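Local coordinates for protein cytochrome c' (Thermochromatium tepidum, PDB 3VRC) that carries a covalently bound heme c and probably serves in electron transfer in a thermophilic purple photosynthetic bacterium, at residues E10-G15 with V69-K74. Numbering follows the deposited sequence.
Sequences ETRQAG and VKTRAK. With HEC (heme c), chain L.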
ATOM      1  N   GLU B  10      -3.324  12.134   4.522  1.00  9.73           N
ATOM      2  CA  GLU B  10      -2.260  11.723   3.611  0.80  9.92           C
ATOM      3  C   GLU B  10      -2.105  10.212   3.577  1.00  8.61           C
ATOM      4  O   GLU B  10      -1.836   9.642   2.522  1.00  9.45           O
ATOM      5  CB  GLU B  10      -0.953  12.369   4.007  0.80 11.48           C
ATOM      6  CG  GLU B  10      -0.955  13.855   3.697  0.80 13.81           C
ATOM      7  CD  GLU B  10       0.297  14.468   4.186  0.80 26.31           C
ATOM      8  OE1 GLU B  10       0.635  14.236   5.404  0.80 21.85           O
ATOM      9  OE2 GLU B  10       0.958  15.171   3.361  0.80 32.27           O
ATOM     10  N   THR B  11      -2.258   9.572   4.712  1.00  8.43           N
ATOM     11  CA  THR B  11      -2.046   8.121   4.780  1.00  8.80           C
ATOM     12  C   THR B  11      -3.166   7.385   4.027  1.00  8.55           C
ATOM     13  O   THR B  11      -2.892   6.402   3.324  1.00  8.87           O
ATOM     14  CB  THR B  11      -1.903   7.657   6.190  1.00  9.76           C
ATOM     15  OG1 THR B  11      -0.793   8.354   6.822  1.00 11.80           O
ATOM     16  CG2 THR B  11      -1.608   6.152   6.292  1.00 10.58           C
ATOM     17  N   ARG B  12      -4.427   7.812   4.213  1.00  8.85           N
ATOM     18  CA  ARG B  12      -5.482   7.116   3.489  1.00  8.66           C
ATOM     19  C   ARG B  12      -5.319   7.346   2.013  1.00  7.93           C
ATOM     20  O   ARG B  12      -5.494   6.415   1.199  1.00  8.66           O
ATOM     21  CB  ARG B  12      -6.878   7.489   4.035  1.00  9.31           C
ATOM     22  CG  ARG B  12      -7.372   8.911   3.721  1.00  9.47           C
ATOM     23  CD  ARG B  12      -8.408   9.345   4.751  1.00 10.27           C
ATOM     24  NE  ARG B  12      -9.059  10.578   4.374  1.00 10.71           N
ATOM     25  CZ  ARG B  12      -9.773  11.338   5.225  1.00 10.64           C
ATOM     26  NH1 ARG B  12      -9.861  11.002   6.513  1.00 11.58           N
ATOM     27  NH2 ARG B  12     -10.442  12.382   4.731  1.00 12.26           N
ATOM     28  N   GLN B  13      -4.977   8.568   1.583  1.00  8.70           N
ATOM     29  CA  GLN B  13      -4.739   8.843   0.189  1.00  9.13           C
ATOM     30  C   GLN B  13      -3.635   7.946  -0.370  1.00  8.81           C
ATOM     31  O   GLN B  13      -3.731   7.474  -1.506  1.00  9.29           O
ATOM     32  CB  GLN B  13      -4.365  10.321  -0.033  1.00 10.22           C
ATOM     33  CG  GLN B  13      -5.600  11.214   0.187  1.00 10.01           C
ATOM     34  CD  GLN B  13      -5.245  12.695   0.159  1.00 11.24           C
ATOM     35  OE1 GLN B  13      -4.073  13.093   0.316  1.00 14.62           O
ATOM     36  NE2 GLN B  13      -6.260  13.522   0.038  1.00 11.59           N
ATOM     37  N   ALA B  14      -2.574   7.722   0.405  1.00  8.49           N
ATOM     38  CA  ALA B  14      -1.490   6.842  -0.023  1.00  8.42           C
ATOM     39  C   ALA B  14      -2.014   5.430  -0.249  1.00  7.90           C
ATOM     40  O   ALA B  14      -1.642   4.749  -1.240  1.00  8.97           O
ATOM     41  CB  ALA B  14      -0.360   6.834   1.014  1.00  9.41           C
ATOM     42  N   GLY B  15      -2.808   4.901   0.678  1.00  8.06           N
ATOM     43  CA  GLY B  15      -3.333   3.555   0.482  1.00  8.74           C
ATOM     44  C   GLY B  15      -4.180   3.425  -0.755  1.00  8.28           C
ATOM     45  O   GLY B  15      -4.041   2.465  -1.516  1.00  8.32           O
ATOM     46  N   VAL B  69      -2.909  20.380   2.190  1.00 33.23           N
ATOM     47  CA  VAL B  69      -3.458  19.006   2.167  1.00 27.02           C
ATOM     48  C   VAL B  69      -4.989  18.999   1.999  1.00 24.36           C
ATOM     49  O   VAL B  69      -5.757  19.314   2.898  1.00 27.24           O
ATOM     50  CB  VAL B  69      -3.028  18.181   3.405  1.00 30.43           C
ATOM     51  CG1 VAL B  69      -3.654  16.783   3.381  1.00 28.50           C
ATOM     52  CG2 VAL B  69      -1.493  18.135   3.501  1.00 27.56           C
ATOM     53  N   LYS B  70      -5.401  18.695   0.790  1.00 21.49           N
ATOM     54  CA  LYS B  70      -6.820  18.726   0.414  1.00 19.64           C
ATOM     55  C   LYS B  70      -7.372  17.307   0.427  1.00 18.83           C
ATOM     56  O   LYS B  70      -6.692  16.365   0.037  1.00 26.03           O
ATOM     57  CB  LYS B  70      -6.980  19.289  -0.971  1.00 24.52           C
ATOM     58  CG  LYS B  70      -6.485  20.713  -1.025  1.00 30.43           C
ATOM     59  CD  LYS B  70      -7.113  21.529  -2.146  1.00 39.69           C
ATOM     60  CE  LYS B  70      -6.541  22.945  -2.177  1.00 53.03           C
ATOM     61  NZ  LYS B  70      -6.704  23.738  -0.918  1.00 67.86           N
ATOM     62  N   THR B  71      -8.591  17.132   0.909  1.00 17.15           N
ATOM     63  CA  THR B  71      -9.280  15.872   0.896  1.00 14.80           C
ATOM     64  C   THR B  71     -10.383  15.850  -0.139  1.00 14.18           C
ATOM     65  O   THR B  71     -11.017  16.880  -0.384  1.00 17.13           O
ATOM     66  CB  THR B  71      -9.799  15.505   2.324  1.00 15.91           C
ATOM     67  OG1 THR B  71     -10.396  14.221   2.230  1.00 13.49           O
ATOM     68  CG2 THR B  71     -10.863  16.479   2.899  1.00 18.13           C
ATOM     69  N   ARG B  72     -10.606  14.681  -0.743  1.00 12.87           N
ATOM     70  CA  ARG B  72     -11.757  14.450  -1.577  1.00 13.86           C
ATOM     71  C   ARG B  72     -12.867  13.702  -0.853  1.00 12.58           C
ATOM     72  O   ARG B  72     -13.872  13.315  -1.520  1.00 14.64           O
ATOM     73  CB  ARG B  72     -11.312  13.647  -2.816  1.00 13.59           C
ATOM     74  CG  ARG B  72     -10.443  14.489  -3.764  1.00 14.94           C
ATOM     75  CD  ARG B  72      -9.809  13.704  -4.914  1.00 17.02           C
ATOM     76  NE  ARG B  72     -10.831  13.130  -5.795  1.00 16.72           N
ATOM     77  CZ  ARG B  72     -10.576  12.256  -6.763  1.00 16.86           C
ATOM     78  NH1 ARG B  72      -9.324  11.835  -7.021  1.00 19.07           N
ATOM     79  NH2 ARG B  72     -11.598  11.795  -7.476  1.00 20.45           N
ATOM     80  N   ALA B  73     -12.755  13.476   0.455  1.00 12.24           N
ATOM     81  CA  ALA B  73     -13.836  12.888   1.185  1.00 12.81           C
ATOM     82  C   ALA B  73     -15.012  13.862   1.286  1.00 12.41           C
ATOM     83  O   ALA B  73     -14.829  14.987   1.747  1.00 16.21           O
ATOM     84  CB  ALA B  73     -13.370  12.468   2.561  1.00 14.03           C
ATOM     85  N   LYS B  74     -16.209  13.442   0.897  1.00 12.24           N
ATOM     86  CA  LYS B  74     -17.374  14.350   0.936  1.00 12.55           C
ATOM     87  C   LYS B  74     -17.903  14.412   2.361  1.00 12.56           C
ATOM     88  O   LYS B  74     -17.798  13.494   3.163  1.00 12.75           O
ATOM     89  CB  LYS B  74     -18.463  13.779   0.048  1.00 14.03           C
ATOM     90  CG  LYS B  74     -18.157  13.918  -1.438  1.00 15.09           C
ATOM     91  CD  LYS B  74     -19.350  13.538  -2.348  1.00 15.56           C
ATOM     92  CE  LYS B  74     -19.121  13.961  -3.767  1.00 16.87           C
ATOM     93  NZ  LYS B  74     -20.338  13.704  -4.576  1.00 16.69           N
TER
HETATM   94 FE   HEC L 201     -11.011   5.124  -3.024  1.00  8.98          FE
HETATM   95  CHA HEC L 201      -9.789   8.355  -2.900  1.00  9.61           C
HETATM   96  CHB HEC L 201      -8.821   4.366  -5.559  1.00  9.82           C
HETATM   97  CHC HEC L 201     -11.819   1.826  -2.755  1.00  9.30           C
HETATM   98  CHD HEC L 201     -13.168   5.894  -0.504  1.00 10.58           C
HETATM   99  NA  HEC L 201      -9.603   6.197  -4.104  1.00  9.68           N
HETATM  100  C1A HEC L 201      -9.242   7.492  -3.903  1.00  9.15           C
HETATM  101  C2A HEC L 201      -8.324   7.906  -4.903  1.00 10.39           C
HETATM  102  C3A HEC L 201      -8.041   6.767  -5.706  1.00 10.16           C
HETATM  103  C4A HEC L 201      -8.837   5.725  -5.107  1.00  9.35           C
HETATM  104  CMA HEC L 201      -7.088   6.620  -6.826  1.00 11.83           C
HETATM  105  CAA HEC L 201      -7.838   9.304  -5.116  1.00 14.27           C
HETATM  106  CBA HEC L 201      -6.397   9.482  -5.073  1.00 14.42           C
HETATM  107  CGA HEC L 201      -5.956   9.078  -3.710  1.00 10.75           C
HETATM  108  O1A HEC L 201      -4.861   8.411  -3.670  1.00 13.77           O
HETATM  109  O2A HEC L 201      -6.526   9.405  -2.662  1.00 13.32           O
HETATM  110  NB  HEC L 201     -10.381   3.412  -3.950  1.00  8.97           N
HETATM  111  C1B HEC L 201      -9.525   3.298  -4.956  1.00  9.08           C
HETATM  112  C2B HEC L 201      -9.456   1.956  -5.491  1.00  9.12           C
HETATM  113  C3B HEC L 201     -10.297   1.233  -4.641  1.00  9.09           C
HETATM  114  C4B HEC L 201     -10.857   2.166  -3.690  1.00  8.70           C
HETATM  115  CMB HEC L 201      -8.653   1.470  -6.618  1.00 10.60           C
HETATM  116  CAB HEC L 201     -10.694  -0.232  -4.673  1.00  9.73           C
HETATM  117  CBB HEC L 201      -9.632  -1.218  -4.965  1.00 10.27           C
HETATM  118  NC  HEC L 201     -12.271   4.046  -1.833  1.00  9.80           N
HETATM  119  C1C HEC L 201     -12.504   2.696  -1.880  1.00  9.47           C
HETATM  120  C2C HEC L 201     -13.566   2.287  -0.965  1.00  9.59           C
HETATM  121  C3C HEC L 201     -13.922   3.487  -0.313  1.00  9.72           C
HETATM  122  C4C HEC L 201     -13.112   4.540  -0.899  1.00  9.28           C
HETATM  123  CMC HEC L 201     -14.078   0.900  -0.868  1.00 11.00           C
HETATM  124  CAC HEC L 201     -14.989   3.719   0.727  1.00 10.39           C
HETATM  125  CBC HEC L 201     -15.437   2.512   1.495  1.00 11.89           C
HETATM  126  ND  HEC L 201     -11.447   6.779  -1.967  1.00  9.91           N
HETATM  127  C1D HEC L 201     -12.339   6.920  -0.957  1.00  9.71           C
HETATM  128  C2D HEC L 201     -12.346   8.232  -0.385  1.00 10.23           C
HETATM  129  C3D HEC L 201     -11.340   8.927  -1.004  1.00  9.54           C
HETATM  130  C4D HEC L 201     -10.768   7.972  -1.967  1.00  9.51           C
HETATM  131  CMD HEC L 201     -13.283   8.730   0.695  1.00 11.32           C
HETATM  132  CAD HEC L 201     -10.819  10.309  -0.748  1.00 11.02           C
HETATM  133  CBD HEC L 201      -9.685  10.259   0.312  1.00 10.90           C
HETATM  134  CGD HEC L 201      -9.211  11.644   0.718  1.00 10.13           C
HETATM  135  O1D HEC L 201      -8.953  12.460  -0.214  1.00 10.83           O
HETATM  136  O2D HEC L 201      -9.145  11.906   1.929  1.00 11.61           O
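Heme c propionate oxygen O2D is gripped by Arg-12 of helix 5-31 and Thr-71 of the loop that precedes helix 75-78, and the same carboxylate joins the two segments. This is the propionate end of the heme pocket in the four-helix bundle of cytochrome c'. Arg-12 NE donates to O2D at 2.8 Å, nearly straight, while NH2 of the same guanidinium makes a more bent bond (137°) to that oxygen at 3.1 Å; the carboxylate sits at the edge of the guanidinium, near its plane. The remaining grip comes from Thr-71 OG1, which donates to O2D at 2.6 Å. OG1 lies anti to the backbone N (chi1 -177°), where it also accepts from Ala-73 N in an ST turn that fixes its position. Further bonds from Arg-12 NH1 to Leu-57 O and from NH2 to Thr-62 O hold the guanidinium in place, and the Ala-73 methyl packs obliquely against NH2. The second oxygen of the same propionate, O1D, receives Gln-13 NE2 almost linearly (177°). An extended side chain brings Gln-13 there, and a second N-H of Gln-13 NE2 reaches Lys-70 O at 2.9 Å, the oxygen lying in the plane of the amide. With an alanine at Gln-13, Lys-70 O would probably lose its donor from the helix and O1D one of its bonds, weakening the direct tie between helix and loop. With five N-H or O-H bonds, the propionate charge is probably well stabilised, the last of them running from the backbone N of Arg-72 to O1D at 2.8 Å.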